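Local coordinates for protein coronin (Toxoplasma gondii, PDB 4OZU) that probably binds actin filaments as a coronin-family protein, with this chain forming its WD40 beta-propeller domain, at residues D306-S311 / M335-N340; F317-K322 / I347-P352. All coordinates share one frame; numbering follows the deposited sequence.

Contact 1. Residues D306-S311 / M335-N340; sequences DAYRSS and MLKQEN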
loop_
_atom_site.group_PDB
_atom_site.type_symbol
_atom_site.label_atom_id
_atom_site.label_comp_id
_atom_site.label_asym_id
_atom_site.label_seq_id
_atom_site.Cartn_x
_atom_site.Cartn_y
_atom_site.Cartn_z
ATOM N N ASP A 306 -12.343 -14.263 7.139
ATOM C CA ASP A 306 -12.160 -15.393 6.237
ATOM C C ASP A 306 -10.790 -15.335 5.576
ATOM O O ASP A 306 -9.910 -14.589 6.011
ATOM C CB ASP A 306 -13.267 -15.410 5.176
ATOM C CG ASP A 306 -13.732 -16.817 4.829
ATOM O OD1 ASP A 306 -12.879 -17.712 4.667
ATOM O OD2 ASP A 306 -14.957 -17.028 4.721
ATOM N N ALA A 307 -10.610 -16.129 4.529
ATOM C CA ALA A 307 -9.343 -16.158 3.817
ATOM C C ALA A 307 -9.504 -16.506 2.343
ATOM O O ALA A 307 -10.433 -17.215 1.955
ATOM C CB ALA A 307 -8.405 -17.145 4.480
ATOM N N TYR A 308 -8.594 -15.976 1.532
ATOM C CA TYR A 308 -8.421 -16.414 0.155
ATOM C C TYR A 308 -7.480 -17.609 0.146
ATOM O O TYR A 308 -6.424 -17.572 0.777
ATOM C CB TYR A 308 -7.866 -15.283 -0.713
ATOM C CG TYR A 308 -7.253 -15.747 -2.017
ATOM C CD1 TYR A 308 -8.035 -16.313 -3.010
ATOM C CD2 TYR A 308 -5.889 -15.611 -2.258
ATOM C CE1 TYR A 308 -7.482 -16.738 -4.204
ATOM C CE2 TYR A 308 -5.326 -16.032 -3.450
ATOM C CZ TYR A 308 -6.129 -16.596 -4.422
ATOM O OH TYR A 308 -5.583 -17.019 -5.615
ATOM N N ARG A 309 -7.859 -18.666 -0.566
ATOM C CA ARG A 309 -7.034 -19.871 -0.635
ATOM C C ARG A 309 -6.861 -20.350 -2.068
ATOM O O ARG A 309 -7.816 -20.390 -2.839
ATOM C CB ARG A 309 -7.645 -20.985 0.217
ATOM C CG ARG A 309 -7.678 -20.670 1.700
ATOM C CD ARG A 309 -8.011 -21.900 2.525
ATOM N NE ARG A 309 -7.854 -21.648 3.956
ATOM C CZ ARG A 309 -8.789 -21.115 4.738
ATOM N NH1 ARG A 309 -9.971 -20.767 4.242
ATOM N NH2 ARG A 309 -8.540 -20.927 6.026
ATOM N N SER A 310 -5.631 -20.711 -2.420
ATOM C CA SER A 310 -5.342 -21.266 -3.734
ATOM C C SER A 310 -4.188 -22.257 -3.649
ATOM O O SER A 310 -3.688 -22.543 -2.562
ATOM C CB SER A 310 -5.013 -20.151 -4.728
ATOM O OG SER A 310 -3.727 -19.614 -4.486
ATOM N N SER A 311 -3.782 -22.784 -4.802
ATOM C CA SER A 311 -2.629 -23.674 -4.878
ATOM C C SER A 311 -1.502 -23.041 -5.693
ATOM O O SER A 311 -0.613 -23.739 -6.180
ATOM C CB SER A 311 -3.031 -25.017 -5.490
ATOM O OG SER A 311 -3.322 -24.880 -6.868
ATOM N N MET A 335 -7.822 -7.633 -4.861
ATOM C CA MET A 335 -6.394 -7.882 -4.964
ATOM C C MET A 335 -6.036 -8.233 -6.399
ATOM O O MET A 335 -6.769 -8.951 -7.068
ATOM C CB MET A 335 -5.982 -9.019 -4.032
ATOM C CG MET A 335 -4.511 -9.386 -4.092
ATOM S SD MET A 335 -4.173 -10.937 -3.231
ATOM C CE MET A 335 -4.600 -10.495 -1.553
ATOM N N LEU A 336 -4.909 -7.707 -6.862
ATOM C CA LEU A 336 -4.300 -8.155 -8.105
ATOM C C LEU A 336 -3.110 -8.999 -7.699
ATOM O O LEU A 336 -2.165 -8.500 -7.095
ATOM C CB LEU A 336 -3.882 -6.976 -8.982
ATOM C CG LEU A 336 -5.035 -6.041 -9.355
ATOM C CD1 LEU A 336 -4.534 -4.784 -10.054
ATOM C CD2 LEU A 336 -6.031 -6.783 -10.237
ATOM N N LYS A 337 -3.193 -10.285 -8.009
ATOM C CA LYS A 337 -2.214 -11.276 -7.581
ATOM C C LYS A 337 -1.343 -11.723 -8.753
ATOM O O LYS A 337 -1.855 -12.316 -9.682
ATOM C CB LYS A 337 -2.949 -12.484 -6.983
ATOM C CG LYS A 337 -2.062 -13.646 -6.570
ATOM C CD LYS A 337 -2.892 -14.906 -6.374
ATOM C CE LYS A 337 -2.013 -16.131 -6.178
ATOM N NZ LYS A 337 -2.733 -17.375 -6.563
ATOM N N GLN A 338 -0.040 -11.452 -8.720
ATOM C CA GLN A 338 0.847 -11.992 -9.755
ATOM C C GLN A 338 1.070 -13.476 -9.520
ATOM O O GLN A 338 1.471 -13.893 -8.428
ATOM C CB GLN A 338 2.197 -11.271 -9.782
ATOM C CG GLN A 338 3.188 -11.833 -10.800
ATOM C CD GLN A 338 4.464 -11.009 -10.876
ATOM O OE1 GLN A 338 4.465 -9.815 -10.551
ATOM N NE2 GLN A 338 5.559 -11.640 -11.294
ATOM N N GLU A 339 0.798 -14.265 -10.554
ATOM C CA GLU A 339 1.072 -15.690 -10.547
ATOM C C GLU A 339 2.195 -15.969 -11.534
ATOM O O GLU A 339 2.097 -15.618 -12.708
ATOM C CB GLU A 339 -0.188 -16.482 -10.896
ATOM C CG GLU A 339 -1.301 -16.287 -9.885
ATOM C CD GLU A 339 -2.507 -17.164 -10.151
ATOM O OE1 GLU A 339 -2.736 -17.523 -11.325
ATOM O OE2 GLU A 339 -3.226 -17.494 -9.184
ATOM N N ASN A 340 3.264 -16.588 -11.039
ATOM C CA ASN A 340 4.483 -16.808 -11.810
ATOM C C ASN A 340 4.985 -15.498 -12.413
ATOM O O ASN A 340 5.042 -14.489 -11.713
ATOM C CB ASN A 340 4.232 -17.868 -12.876
ATOM C CG ASN A 340 3.687 -19.148 -12.285
ATOM O OD1 ASN A 340 4.357 -19.803 -11.485
ATOM N ND2 ASN A 340 2.462 -19.501 -12.653
#
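K337 meets Y308 and S310 through a single ammonium group, NZ, between two neighbouring blades of the propeller. M335 of strand 331-339 points toward 306-311 without touching it; it packs on C292, F319 and F349. K337 comes next. CG lies anti to its backbone N (chi1 176°), and the chain is extended from there, so NZ is carried across to the other segment. The K337 side chain crosses that of Y308 at about a right angle. K337 CD lies 3.5 Å from Y308 OH and packs obliquely by the ring. K337 NZ donates to Y308 OH at 3.0 Å. K337 NZ also donates to S310 OG at 3.2 Å, and S310 OG is in turn bonded to S290 O. Q338 leans elsewhere: its NE2 bonds to N340 O and S30 O, and its OE1 to N316 ND2. E339 supplies the charge partner. E339 OE2 takes K337 NZ on its anti lone pair, in a salt bridge of 2.7 Å. With V312 O, NZ has four oxygen partners for three N-H groups, so at least one N-H is probably shared. The buried lysine probably stays charged. On one side, Y308 lies on outermost strand 301-309 and pairs by backbone with C292 of strand 291-298. On the other, strand 331-339 lies between strands 317-319 and 343-350.

Contact 2. Residues F317-K322 / I347-P352; sequences FCFIPK and ISFIVP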
loop_
_atom_site.group_PDB
_atom_site.type_symbol
_atom_site.label_atom_id
_atom_site.label_comp_id
_atom_site.label_asym_id
_atom_site.label_seq_id
_atom_site.Cartn_x
_atom_site.Cartn_y
_atom_site.Cartn_z
ATOM N N PHE A 317 1.828 -8.466 -5.407
ATOM C CA PHE A 317 0.424 -8.100 -5.356
ATOM C C PHE A 317 0.222 -6.623 -5.066
ATOM O O PHE A 317 1.160 -5.892 -4.745
ATOM C CB PHE A 317 -0.293 -8.926 -4.290
ATOM C CG PHE A 317 -0.036 -8.445 -2.900
ATOM C CD1 PHE A 317 1.096 -8.845 -2.208
ATOM C CD2 PHE A 317 -0.921 -7.575 -2.291
ATOM C CE1 PHE A 317 1.331 -8.386 -0.933
ATOM C CE2 PHE A 317 -0.682 -7.111 -1.018
ATOM C CZ PHE A 317 0.435 -7.518 -0.340
ATOM N N CYS A 318 -1.026 -6.196 -5.201
ATOM C CA CYS A 318 -1.471 -4.915 -4.686
ATOM C C CYS A 318 -2.979 -4.994 -4.582
ATOM O O CYS A 318 -3.587 -5.955 -5.055
ATOM C CB CYS A 318 -1.049 -3.749 -5.584
ATOM S SG CYS A 318 -1.943 -3.666 -7.167
ATOM N N PHE A 319 -3.568 -3.993 -3.948
ATOM C CA PHE A 319 -5.016 -3.853 -3.902
ATOM C C PHE A 319 -5.393 -2.591 -4.657
ATOM O O PHE A 319 -4.596 -1.656 -4.732
ATOM C CB PHE A 319 -5.514 -3.780 -2.457
ATOM C CG PHE A 319 -5.584 -5.113 -1.769
ATOM C CD1 PHE A 319 -4.431 -5.804 -1.446
ATOM C CD2 PHE A 319 -6.806 -5.665 -1.432
ATOM C CE1 PHE A 319 -4.496 -7.023 -0.808
ATOM C CE2 PHE A 319 -6.877 -6.882 -0.794
ATOM C CZ PHE A 319 -5.720 -7.561 -0.482
ATOM N N ILE A 320 -6.600 -2.556 -5.208
ATOM C CA ILE A 320 -7.051 -1.390 -5.956
ATOM C C ILE A 320 -7.656 -0.376 -5.001
ATOM O O ILE A 320 -8.009 -0.717 -3.870
ATOM C CB ILE A 320 -8.089 -1.761 -7.050
ATOM C CG1 ILE A 320 -9.405 -2.240 -6.424
ATOM C CG2 ILE A 320 -7.503 -2.805 -7.993
ATOM C CD1 ILE A 320 -10.508 -2.523 -7.451
ATOM N N PRO A 321 -7.786 0.877 -5.449
ATOM C CA PRO A 321 -8.405 1.868 -4.565
ATOM C C PRO A 321 -9.892 1.617 -4.394
ATOM O O PRO A 321 -10.515 1.003 -5.258
ATOM C CB PRO A 321 -8.163 3.199 -5.287
ATOM C CG PRO A 321 -7.106 2.916 -6.296
ATOM C CD PRO A 321 -7.278 1.490 -6.685
ATOM N N LYS A 322 -10.450 2.108 -3.297
ATOM C CA LYS A 322 -11.879 1.958 -3.025
ATOM C C LYS A 322 -12.727 2.525 -4.156
ATOM O O LYS A 322 -13.749 1.953 -4.508
ATOM C CB LYS A 322 -12.243 2.647 -1.710
ATOM C CG LYS A 322 -13.717 2.589 -1.351
ATOM C CD LYS A 322 -14.203 1.167 -1.093
ATOM C CE LYS A 322 -13.541 0.573 0.135
ATOM N NZ LYS A 322 -14.229 -0.652 0.617
ATOM N N ILE A 347 -8.661 -10.914 -7.608
ATOM C CA ILE A 347 -9.450 -11.568 -6.575
ATOM C C ILE A 347 -10.378 -10.538 -5.956
ATOM O O ILE A 347 -9.914 -9.575 -5.349
ATOM C CB ILE A 347 -8.578 -12.175 -5.451
ATOM C CG1 ILE A 347 -7.396 -12.977 -6.010
ATOM C CG2 ILE A 347 -9.435 -13.033 -4.532
ATOM C CD1 ILE A 347 -7.775 -14.218 -6.753
ATOM N N SER A 348 -11.682 -10.737 -6.105
ATOM C CA SER A 348 -12.664 -9.853 -5.488
ATOM C C SER A 348 -12.957 -10.310 -4.064
ATOM O O SER A 348 -12.985 -11.506 -3.782
ATOM C CB SER A 348 -13.969 -9.827 -6.301
ATOM O OG SER A 348 -13.815 -9.119 -7.519
ATOM N N PHE A 349 -13.175 -9.349 -3.175
ATOM C CA PHE A 349 -13.669 -9.635 -1.835
ATOM C C PHE A 349 -15.065 -9.042 -1.723
ATOM O O PHE A 349 -15.252 -7.821 -1.788
ATOM C CB PHE A 349 -12.708 -9.091 -0.784
ATOM C CG PHE A 349 -11.322 -9.642 -0.935
ATOM C CD1 PHE A 349 -10.984 -10.859 -0.371
ATOM C CD2 PHE A 349 -10.380 -8.977 -1.697
ATOM C CE1 PHE A 349 -9.714 -11.387 -0.535
ATOM C CE2 PHE A 349 -9.108 -9.498 -1.863
ATOM C CZ PHE A 349 -8.779 -10.705 -1.284
ATOM N N ILE A 350 -16.027 -9.943 -1.581
ATOM C CA ILE A 350 -17.442 -9.648 -1.763
ATOM C C ILE A 350 -18.236 -9.997 -0.521
ATOM O O ILE A 350 -18.061 -11.067 0.057
ATOM C CB ILE A 350 -18.002 -10.432 -2.972
ATOM C CG1 ILE A 350 -17.351 -9.930 -4.259
ATOM C CG2 ILE A 350 -19.505 -10.278 -3.081
ATOM C CD1 ILE A 350 -17.433 -10.891 -5.399
ATOM N N VAL A 351 -19.105 -9.088 -0.101
ATOM C CA VAL A 351 -20.057 -9.390 0.961
ATOM C C VAL A 351 -21.238 -10.146 0.369
ATOM O O VAL A 351 -21.900 -9.632 -0.530
ATOM C CB VAL A 351 -20.565 -8.117 1.651
ATOM C CG1 VAL A 351 -21.568 -8.463 2.748
ATOM C CG2 VAL A 351 -19.399 -7.319 2.213
ATOM N N PRO A 352 -21.514 -11.367 0.866
ATOM C CA PRO A 352 -22.650 -12.106 0.313
ATOM C C PRO A 352 -23.970 -11.479 0.724
ATOM O O PRO A 352 -24.200 -11.241 1.908
ATOM C CB PRO A 352 -22.492 -13.507 0.913
ATOM C CG PRO A 352 -21.746 -13.290 2.177
ATOM C CD PRO A 352 -20.830 -12.125 1.929
#
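F319 and F349 touch by their rings across one blade of the WD40 beta-propeller. Their strands, 317-319 and 343-350, are not neighbours in the sheet. Strand 331-339 runs between them and pairs antiparallel with each, so the two run parallel to one another. The backbones stay well apart: F319 CA and I347 CA, the nearest pair, are 9.3 Å from each other. Only the rings close the distance. In F319, CG stands anti to the carbonyl carbon (chi1 -79°), and this rotation brings the end of the ring nearer to 347-352 than the direction of its CB would suggest. The side chains cross at about a right angle, yet the ring planes are near parallel, at 16°. The rings are slid apart, with centroids separated by 5.8 Å, and barely overlap. They meet at one corner each, without the overlap of a full stack.

The tight part is small and apolar. It involves the CE2 and CZ side of F319 and the CE2 and CD2 side of F349. Other side chains add to the packing: M335 touches both rings, as does Y283, and Y294 meets F349 edge-to-face. F349 is buried there, and A17 of strand 16-25 also touches it. The F319 side is looser. F319 is partly exposed, and after it the chain leaves the blade through I320 and P321 to K322, whose NZ forms a salt bridge with D276. No hydrogen bond joins the two segments. The closest approach is carbon to carbon, F319 CE2 to F349 CE2, at 3.6 Å.

Contacts 1 and 2 have centres about 11 Å apart and meet on strand 331-339. Contact 1 joins that strand to the preceding blade, whereas contact 2 lies within its own blade. Backbone bonds tie them on both sides: M335 O to I347 N and L336 N to C318 O, each 2.8 Å. M335 also packs its CE against F319 CZ at 3.3 Å and touches F349, so it lies against both rings of contact 2. Y308 of contact 1 packs on I347. Strand 16-25 from the N-terminal region joins the same sheet beside 343-350, the closure familiar from WD40 propellers. Neither contact holds a ligand; both are structural packing.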